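Local structure of sensor protein QseC (Escherichia coli, 3JZ3) at residues S119-N124 with S185-I190; N124-A129 with F148-N153; D68-V73 with T112-L117. The protein is the sensor kinase, here its cytoplasmic part, of the QseB/QseC two-component system that activates the flagella regulon, and may activate QseB by phosphorylation. All blocks are in the same frame, centred on the assembly; numbering follows the deposited sequence.

In the fold
From the N terminus, helix 42-61 leads into the loop 68-73. Contact 3 brings that loop against 112-117, where helix 115-131 starts, closing a stretch that holds strand 74-77, helix 78-95 and strand 99-104. Helix 115-131 serves all three contacts. Contacts 1 and 2 follow in series and share Asn124. Contact 2 closes first, on strand 147-151, so it is nested inside the loop that contact 1 closes on helix 186-193. Together they join helix 115-131 to helix 186-193 and to the five-stranded sheet within the ATPase domain. Leu121 and Val122 meet Phe148 where contacts 1 and 2 join, and Ile190 packs on Leu117 between contacts 1 and 3.

Contact 1 (S119-N124 with S185-I190); sequences SLLVRN and SIVQRI
Leu121 packs between Val187 and Ile190 on the facing helix. The Leu121 and Val187 side chains cross at about a right angle, with Leu121 CG 4.1 Å from Val187 CG1. Leu121 and Ile190 instead run alongside each other in opposite directions. The CG2 branch of Ile190 meets the CD1 methyl of Leu121, 3.5 Å apart. Leu121 can reach it because its CG is anti to the backbone N (chi1 -172°).

The second methyl of Val187 serves another neighbour. CG2 rests 3.9 Å from Asn124 CB, so the two methyls are shared out, CG1 to Leu121 and CG2 to Asn124. Ile186 CG2 comes across the amide end of Asn124, 4.0 Å from ND2. Leu120 adds a looser touch, its CB 4.3 Å from Ile190 CD1.

No hydrogen bond joins the segments. The polar end of Asn124 is held by its own helix: ND2 donates to Leu120 O at 2.8 Å, from above the carbonyl plane. Asn124 N reaches the same oxygen from the opposite face, so two donors grip it. Thr52 OG1 of helix 42-61 is a further partner of ND2. This bonding helps fix the amide beside the apolar surface.

The axes of the two short helical pieces approach to 9.2 Å at 145°, nearer antiparallel than crossed. Leu121 also touches Phe148, and Val187 touches Val198, both on the five-stranded sheet. This is side-by-side helix packing in the helical layer of the Bergerat (GHKL) ATPase alpha/beta sandwich.

Contact 2 (N124-A129 with F148-N153); sequences NLLDNA and FIVRDN
Helix 124-129 and strand 148-151 run in nearly the same direction, 23° apart, with their axes 8.5 Å from each other at closest. The spacing narrows toward the C-terminal ends: Leu125 and Val150 face each other first, then Ala129 and Asp152. Phe148 and Val150 of the strand, and Asp152 just after it, point to the helix, while Ile149 and Arg151 point from it. No hydrogen bond crosses.

Val150 sits at the centre. Its CG1 lies 3.7 Å from Ala129 CB, and the small side chain of Ala129 is consistent with the close approach there. CG1 also touches the carbonyl oxygen of Leu125, while CG2 meets Leu125 CB at 4.1 Å. The isobutyl end of Leu125 carries on along the strand, its CD1 4.0 Å from CE1 of the Phe148 ring, which it approaches obliquely. Leu126 makes a looser touch on Val150.

This is a helix laid on the central sheet of the Bergerat ATPase fold. By sequence, helix 124-129 carries the N box and Asp152-Asn153-Gly154 begins the G1 box. In this family both motifs border the nucleotide pocket, so the packing sets the two motifs side by side. Leu125 also touches Ala210 and Val212 of the next strand.

Asp152 CG stands between the backbone N and the carbonyl carbon (chi1 61°). The carboxylate lies beside Ala129, with OD1 3.8 Å from Ala129 CB. Its other oxygen, OD2, accepts from Gly154 N. Asp152 CB is 3.5 Å from Ala129 O, a carbonyl that is also hydrogen-bonded to Ser133 OG.

At the strand's end, Arg151 NH1 donates to Asn153 OD1 at 3.1 Å. The bond is nearly straight (166°). The acceptor lies in the guanidinium plane, but NH1 comes from above the plane of the Asn153 side-chain carbonyl.

Contact 3 (D68-V73 with T112-L117); sequences DNLQDV and TGQPLL
Gln114 OE1 accepts from Leu116 N at 2.7 Å, in the carbonyl plane, so Gln114 is the N-cap residue of helix 115-131. The other end of the same amide turns to the loop: a bend at chi2 (55°) brings Gln114 NE2 beside Gln71 O, 2.7 Å away.

Here the loop that follows helix 42-61 of the His Kinase A region meets the start of helix 115-131 of the ATPase region. Gln71 and Asp72 form the corner of a type II turn from Leu70 to Val73. Leu70 and Leu117 meet tip to tip, CD1 to CD1 at 4.1 Å. The Leu70 side chain crosses that of Gln114 at about a right angle, its CD1 against Gln114 CB. Beyond the turn, Val73 CG1 packs 3.8 Å from Thr112 CG2, and Val73 CA points a C-H at Gly113 O. Gly113 pairs with Ala74 where the two-stranded sheet begins.

Asp72 OD2 forms a salt bridge with Arg53 of the second subunit, and the backbone N of Gln71 is hydrogen-bonded to Gln57 of that subunit. These bonds tie the turn to the second subunit, so turn and helix start probably hold their places relative to it together.

Contact 1 (S119-N124 with S185-I190)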
loop_
_atom_site.group_PDB
_atom_site.type_symbol
_atom_site.label_atom_id
_atom_site.label_comp_id
_atom_site.label_asym_id
_atom_site.label_seq_id
_atom_site.Cartn_x
_atom_site.Cartn_y
_atom_site.Cartn_z
ATOM N N SER B 119 4.048 8.918 4.552
ATOM C CA SER B 119 4.815 7.690 4.666
ATOM C C SER B 119 5.419 7.315 3.311
ATOM O O SER B 119 6.579 6.912 3.237
ATOM C CB SER B 119 3.929 6.567 5.210
ATOM O OG SER B 119 4.618 5.333 5.217
ATOM N N LEU B 120 4.629 7.469 2.247
ATOM C CA LEU B 120 5.085 7.222 0.875
ATOM C C LEU B 120 6.203 8.168 0.461
ATOM O O LEU B 120 7.202 7.736 -0.104
ATOM C CB LEU B 120 3.925 7.354 -0.120
ATOM C CG LEU B 120 2.984 6.170 -0.324
ATOM C CD1 LEU B 120 1.837 6.583 -1.232
ATOM C CD2 LEU B 120 3.726 4.970 -0.903
ATOM N N LEU B 121 6.012 9.459 0.729
ATOM C CA LEU B 121 7.028 10.476 0.467
ATOM C C LEU B 121 8.358 10.091 1.109
ATOM O O LEU B 121 9.381 10.003 0.424
ATOM C CB LEU B 121 6.567 11.840 0.993
ATOM C CG LEU B 121 7.411 13.076 0.661
ATOM C CD1 LEU B 121 6.599 14.339 0.867
ATOM C CD2 LEU B 121 8.697 13.134 1.481
ATOM N N VAL B 122 8.334 9.852 2.419
ATOM C CA VAL B 122 9.553 9.573 3.177
ATOM C C VAL B 122 10.231 8.307 2.663
ATOM O O VAL B 122 11.449 8.270 2.484
ATOM C CB VAL B 122 9.278 9.470 4.705
ATOM C CG1 VAL B 122 10.510 8.976 5.440
ATOM C CG2 VAL B 122 8.843 10.821 5.261
ATOM N N ARG B 123 9.422 7.284 2.408
ATOM C CA ARG B 123 9.922 5.985 1.988
ATOM C C ARG B 123 10.583 6.004 0.602
ATOM O O ARG B 123 11.568 5.304 0.374
ATOM C CB ARG B 123 8.800 4.954 2.050
ATOM C CG ARG B 123 9.274 3.527 1.937
ATOM C CD ARG B 123 9.984 3.044 3.186
ATOM N NE ARG B 123 10.472 1.680 3.005
ATOM C CZ ARG B 123 9.733 0.583 3.158
ATOM N NH1 ARG B 123 8.454 0.667 3.500
ATOM N NH2 ARG B 123 10.280 -0.608 2.967
ATOM N N ASN B 124 10.045 6.809 -0.310
ATOM C CA ASN B 124 10.660 7.018 -1.618
ATOM C C ASN B 124 12.055 7.624 -1.523
ATOM O O ASN B 124 12.982 7.173 -2.200
ATOM C CB ASN B 124 9.771 7.891 -2.501
ATOM C CG ASN B 124 8.753 7.085 -3.267
ATOM O OD1 ASN B 124 9.075 6.462 -4.276
ATOM N ND2 ASN B 124 7.514 7.092 -2.795
ATOM N N SER B 185 8.788 12.088 -8.639
ATOM C CA SER B 185 8.231 13.434 -8.552
ATOM C C SER B 185 6.911 13.420 -7.785
ATOM O O SER B 185 6.236 14.447 -7.668
ATOM C CB SER B 185 8.018 14.008 -9.952
ATOM O OG SER B 185 7.089 13.222 -10.682
ATOM N N ILE B 186 6.543 12.242 -7.283
ATOM C CA ILE B 186 5.426 12.104 -6.352
ATOM C C ILE B 186 5.817 12.773 -5.035
ATOM O O ILE B 186 4.964 13.314 -4.321
ATOM C CB ILE B 186 5.031 10.615 -6.119
ATOM C CG1 ILE B 186 3.650 10.524 -5.449
ATOM C CG2 ILE B 186 6.113 9.873 -5.325
ATOM C CD1 ILE B 186 3.235 9.120 -4.992
ATOM N N VAL B 187 7.117 12.728 -4.737
ATOM C CA VAL B 187 7.703 13.415 -3.594
ATOM C C VAL B 187 7.378 14.904 -3.683
ATOM O O VAL B 187 6.886 15.489 -2.720
ATOM C CB VAL B 187 9.233 13.187 -3.516
ATOM C CG1 VAL B 187 9.861 14.039 -2.420
ATOM C CG2 VAL B 187 9.543 11.704 -3.289
ATOM N N GLN B 188 7.618 15.497 -4.851
ATOM C CA GLN B 188 7.282 16.900 -5.088
ATOM C C GLN B 188 5.778 17.165 -4.972
ATOM O O GLN B 188 5.368 18.192 -4.435
ATOM C CB GLN B 188 7.807 17.364 -6.451
ATOM N N ARG B 189 4.969 16.229 -5.462
ATOM C CA ARG B 189 3.514 16.383 -5.484
ATOM C C ARG B 189 2.898 16.274 -4.086
ATOM O O ARG B 189 2.072 17.105 -3.698
ATOM C CB ARG B 189 2.888 15.359 -6.440
ATOM C CG ARG B 189 1.392 15.520 -6.670
ATOM C CD ARG B 189 0.894 14.611 -7.801
ATOM N NE ARG B 189 1.113 15.196 -9.126
ATOM C CZ ARG B 189 2.123 14.890 -9.940
ATOM N NH1 ARG B 189 3.036 13.992 -9.587
ATOM N NH2 ARG B 189 2.218 15.488 -11.119
ATOM N N ILE B 190 3.300 15.247 -3.341
ATOM C CA ILE B 190 2.835 15.050 -1.969
ATOM C C ILE B 190 3.279 16.216 -1.083
ATOM O O ILE B 190 2.480 16.753 -0.311
ATOM C CB ILE B 190 3.325 13.699 -1.396
ATOM C CG1 ILE B 190 2.516 12.549 -1.996
ATOM C CG2 ILE B 190 3.238 13.678 0.130
ATOM C CD1 ILE B 190 3.150 11.183 -1.795
#

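Contact 2 (N124-A129 with F148-N153)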
loop_
_atom_site.group_PDB
_atom_site.type_symbol
_atom_site.label_atom_id
_atom_site.label_comp_id
_atom_site.label_asym_id
_atom_site.label_seq_id
_atom_site.Cartn_x
_atom_site.Cartn_y
_atom_site.Cartn_z
ATOM N N ASN B 124 10.045 6.809 -0.310
ATOM C CA ASN B 124 10.660 7.018 -1.618
ATOM C C ASN B 124 12.055 7.624 -1.523
ATOM O O ASN B 124 12.982 7.173 -2.200
ATOM C CB ASN B 124 9.771 7.891 -2.501
ATOM C CG ASN B 124 8.753 7.085 -3.267
ATOM O OD1 ASN B 124 9.075 6.462 -4.276
ATOM N ND2 ASN B 124 7.514 7.092 -2.795
ATOM N N LEU B 125 12.194 8.643 -0.679
ATOM C CA LEU B 125 13.483 9.290 -0.450
ATOM C C LEU B 125 14.474 8.324 0.187
ATOM O O LEU B 125 15.671 8.366 -0.107
ATOM C CB LEU B 125 13.319 10.523 0.439
ATOM C CG LEU B 125 12.508 11.715 -0.068
ATOM C CD1 LEU B 125 12.404 12.746 1.041
ATOM C CD2 LEU B 125 13.118 12.328 -1.323
ATOM N N LEU B 126 13.957 7.458 1.057
ATOM C CA LEU B 126 14.762 6.469 1.761
ATOM C C LEU B 126 15.234 5.347 0.853
ATOM O O LEU B 126 16.413 5.009 0.857
ATOM C CB LEU B 126 13.993 5.887 2.945
ATOM C CG LEU B 126 14.227 6.543 4.300
ATOM C CD1 LEU B 126 13.332 5.899 5.332
ATOM C CD2 LEU B 126 15.684 6.405 4.701
ATOM N N ASP B 127 14.306 4.769 0.091
ATOM C CA ASP B 127 14.630 3.727 -0.885
ATOM C C ASP B 127 15.628 4.226 -1.922
ATOM O O ASP B 127 16.550 3.503 -2.294
ATOM C CB ASP B 127 13.364 3.216 -1.580
ATOM C CG ASP B 127 12.443 2.451 -0.641
ATOM O OD1 ASP B 127 12.860 2.116 0.489
ATOM O OD2 ASP B 127 11.291 2.181 -1.040
ATOM N N ASN B 128 15.436 5.465 -2.376
ATOM C CA ASN B 128 16.356 6.115 -3.300
ATOM C C ASN B 128 17.757 6.292 -2.704
ATOM O O ASN B 128 18.761 6.082 -3.395
ATOM C CB ASN B 128 15.791 7.464 -3.758
ATOM C CG ASN B 128 16.734 8.214 -4.689
ATOM O OD1 ASN B 128 17.324 7.631 -5.600
ATOM N ND2 ASN B 128 16.876 9.518 -4.464
ATOM N N ALA B 129 17.820 6.669 -1.427
ATOM C CA ALA B 129 19.099 6.885 -0.747
ATOM C C ALA B 129 19.849 5.579 -0.483
ATOM O O ALA B 129 21.074 5.541 -0.569
ATOM C CB ALA B 129 18.900 7.660 0.543
ATOM N N PHE B 148 13.247 18.043 7.300
ATOM C CA PHE B 148 14.037 16.829 7.471
ATOM C C PHE B 148 14.909 16.589 6.244
ATOM O O PHE B 148 14.602 17.071 5.152
ATOM C CB PHE B 148 13.199 15.599 7.884
ATOM C CG PHE B 148 12.257 15.093 6.828
ATOM C CD1 PHE B 148 12.680 14.153 5.891
ATOM C CD2 PHE B 148 10.933 15.519 6.800
ATOM C CE1 PHE B 148 11.804 13.665 4.917
ATOM C CE2 PHE B 148 10.042 15.036 5.831
ATOM C CZ PHE B 148 10.482 14.111 4.887
ATOM N N ILE B 149 16.014 15.879 6.443
ATOM C CA ILE B 149 16.985 15.646 5.380
ATOM C C ILE B 149 17.294 14.164 5.257
ATOM O O ILE B 149 17.526 13.484 6.257
ATOM C CB ILE B 149 18.316 16.419 5.623
ATOM C CG1 ILE B 149 18.076 17.935 5.678
ATOM C CG2 ILE B 149 19.346 16.085 4.539
ATOM C CD1 ILE B 149 19.189 18.726 6.378
ATOM N N VAL B 150 17.275 13.672 4.021
ATOM C CA VAL B 150 17.761 12.336 3.700
ATOM C C VAL B 150 18.993 12.513 2.812
ATOM O O VAL B 150 18.945 13.219 1.803
ATOM C CB VAL B 150 16.677 11.474 3.007
ATOM C CG1 VAL B 150 17.165 10.044 2.805
ATOM C CG2 VAL B 150 15.385 11.483 3.819
ATOM N N ARG B 151 20.096 11.880 3.205
ATOM C CA ARG B 151 21.401 12.137 2.606
ATOM C C ARG B 151 22.212 10.849 2.471
ATOM O O ARG B 151 22.341 10.088 3.431
ATOM C CB ARG B 151 22.155 13.151 3.471
ATOM C CG ARG B 151 23.561 13.476 3.020
ATOM C CD ARG B 151 24.439 13.793 4.221
ATOM N NE ARG B 151 25.752 14.306 3.832
ATOM C CZ ARG B 151 26.771 13.556 3.420
ATOM N NH1 ARG B 151 26.649 12.235 3.325
ATOM N NH2 ARG B 151 27.919 14.132 3.091
ATOM N N ASP B 152 22.756 10.613 1.280
ATOM C CA ASP B 152 23.593 9.438 1.020
ATOM C C ASP B 152 24.988 9.826 0.519
ATOM O O ASP B 152 25.277 11.007 0.323
ATOM C CB ASP B 152 22.900 8.483 0.033
ATOM C CG ASP B 152 22.634 9.125 -1.323
ATOM O OD1 ASP B 152 21.462 9.458 -1.606
ATOM O OD2 ASP B 152 23.595 9.298 -2.106
ATOM N N ASN B 153 25.839 8.820 0.315
ATOM C CA ASN B 153 27.202 9.017 -0.192
ATOM C C ASN B 153 27.395 8.531 -1.630
ATOM O O ASN B 153 28.515 8.224 -2.046
ATOM C CB ASN B 153 28.213 8.324 0.726
ATOM C CG ASN B 153 28.367 9.025 2.056
ATOM O OD1 ASN B 153 28.715 10.206 2.112
ATOM N ND2 ASN B 153 28.119 8.297 3.139
#

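Contact 3 (D68-V73 with T112-L117)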
loop_
_atom_site.group_PDB
_atom_site.type_symbol
_atom_site.label_atom_id
_atom_site.label_comp_id
_atom_site.label_asym_id
_atom_site.label_seq_id
_atom_site.Cartn_x
_atom_site.Cartn_y
_atom_site.Cartn_z
ATOM N N ASP B 68 -7.950 19.580 2.796
ATOM C CA ASP B 68 -9.216 19.949 3.437
ATOM C C ASP B 68 -10.282 18.853 3.484
ATOM O O ASP B 68 -10.999 18.734 4.479
ATOM C CB ASP B 68 -9.789 21.220 2.799
ATOM C CG ASP B 68 -9.033 22.472 3.213
ATOM O OD1 ASP B 68 -8.677 22.595 4.406
ATOM O OD2 ASP B 68 -8.801 23.338 2.343
ATOM N N ASN B 69 -10.380 18.058 2.419
ATOM C CA ASN B 69 -11.394 17.003 2.353
ATOM C C ASN B 69 -10.864 15.563 2.320
ATOM O O ASN B 69 -11.651 14.611 2.259
ATOM C CB ASN B 69 -12.362 17.263 1.193
ATOM C CG ASN B 69 -13.419 18.299 1.542
ATOM O OD1 ASN B 69 -14.206 18.113 2.473
ATOM N ND2 ASN B 69 -13.440 19.397 0.794
ATOM N N LEU B 70 -9.541 15.407 2.374
ATOM C CA LEU B 70 -8.917 14.084 2.392
ATOM C C LEU B 70 -9.262 13.298 3.642
ATOM O O LEU B 70 -9.308 13.855 4.740
ATOM C CB LEU B 70 -7.396 14.190 2.283
ATOM C CG LEU B 70 -6.718 13.989 0.931
ATOM C CD1 LEU B 70 -5.223 14.153 1.102
ATOM C CD2 LEU B 70 -7.047 12.626 0.337
ATOM N N GLN B 71 -9.491 11.998 3.460
ATOM C CA GLN B 71 -9.738 11.079 4.565
ATOM C C GLN B 71 -8.529 11.013 5.486
ATOM O O GLN B 71 -7.387 11.035 5.022
ATOM C CB GLN B 71 -10.039 9.666 4.045
ATOM C CG GLN B 71 -11.311 9.522 3.212
ATOM C CD GLN B 71 -12.577 9.509 4.048
ATOM O OE1 GLN B 71 -13.021 10.547 4.542
ATOM N NE2 GLN B 71 -13.177 8.332 4.196
ATOM N N ASP B 72 -8.800 10.948 6.788
ATOM C CA ASP B 72 -7.790 10.681 7.820
ATOM C C ASP B 72 -6.668 11.718 7.930
ATOM O O ASP B 72 -5.579 11.406 8.409
ATOM C CB ASP B 72 -7.214 9.263 7.666
ATOM C CG ASP B 72 -8.282 8.186 7.740
ATOM O OD1 ASP B 72 -8.942 8.067 8.795
ATOM O OD2 ASP B 72 -8.459 7.453 6.743
ATOM N N VAL B 73 -6.936 12.948 7.499
ATOM C CA VAL B 73 -6.000 14.049 7.709
ATOM C C VAL B 73 -5.946 14.389 9.198
ATOM O O VAL B 73 -6.981 14.592 9.835
ATOM C CB VAL B 73 -6.368 15.289 6.869
ATOM C CG1 VAL B 73 -5.655 16.534 7.384
ATOM C CG2 VAL B 73 -6.017 15.051 5.413
ATOM N N THR B 112 0.262 18.946 9.838
ATOM C CA THR B 112 -1.041 18.533 9.352
ATOM C C THR B 112 -0.831 17.789 8.041
ATOM O O THR B 112 -0.219 18.312 7.107
ATOM C CB THR B 112 -1.980 19.745 9.154
ATOM O OG1 THR B 112 -2.040 20.502 10.370
ATOM C CG2 THR B 112 -3.394 19.290 8.786
ATOM N N GLY B 113 -1.314 16.556 7.982
ATOM C CA GLY B 113 -1.147 15.762 6.780
ATOM C C GLY B 113 -1.892 14.450 6.750
ATOM O O GLY B 113 -2.496 14.033 7.739
ATOM N N GLN B 114 -1.846 13.811 5.588
ATOM C CA GLN B 114 -2.373 12.475 5.400
ATOM C C GLN B 114 -1.212 11.485 5.620
ATOM O O GLN B 114 -0.211 11.525 4.898
ATOM C CB GLN B 114 -3.047 12.383 4.012
ATOM C CG GLN B 114 -3.088 11.016 3.320
ATOM C CD GLN B 114 -3.708 9.913 4.142
ATOM O OE1 GLN B 114 -3.005 9.043 4.628
ATOM N NE2 GLN B 114 -5.023 9.939 4.295
ATOM N N PRO B 115 -1.333 10.621 6.649
ATOM C CA PRO B 115 -0.270 9.727 7.131
ATOM C C PRO B 115 0.319 8.793 6.070
ATOM O O PRO B 115 1.538 8.647 5.993
ATOM C CB PRO B 115 -0.969 8.895 8.217
ATOM C CG PRO B 115 -2.131 9.699 8.639
ATOM C CD PRO B 115 -2.573 10.467 7.434
ATOM N N LEU B 116 -0.540 8.160 5.276
ATOM C CA LEU B 116 -0.088 7.231 4.243
ATOM C C LEU B 116 0.705 7.934 3.154
ATOM O O LEU B 116 1.734 7.424 2.703
ATOM C CB LEU B 116 -1.271 6.480 3.639
ATOM C CG LEU B 116 -1.676 5.142 4.267
ATOM C CD1 LEU B 116 -1.869 5.194 5.787
ATOM C CD2 LEU B 116 -2.938 4.659 3.593
ATOM N N LEU B 117 0.230 9.105 2.742
ATOM C CA LEU B 117 0.933 9.908 1.754
ATOM C C LEU B 117 2.294 10.369 2.264
ATOM O O LEU B 117 3.281 10.315 1.529
ATOM C CB LEU B 117 0.082 11.097 1.301
ATOM C CG LEU B 117 -1.200 10.792 0.508
ATOM C CD1 LEU B 117 -1.826 12.076 -0.001
ATOM C CD2 LEU B 117 -0.966 9.821 -0.652
#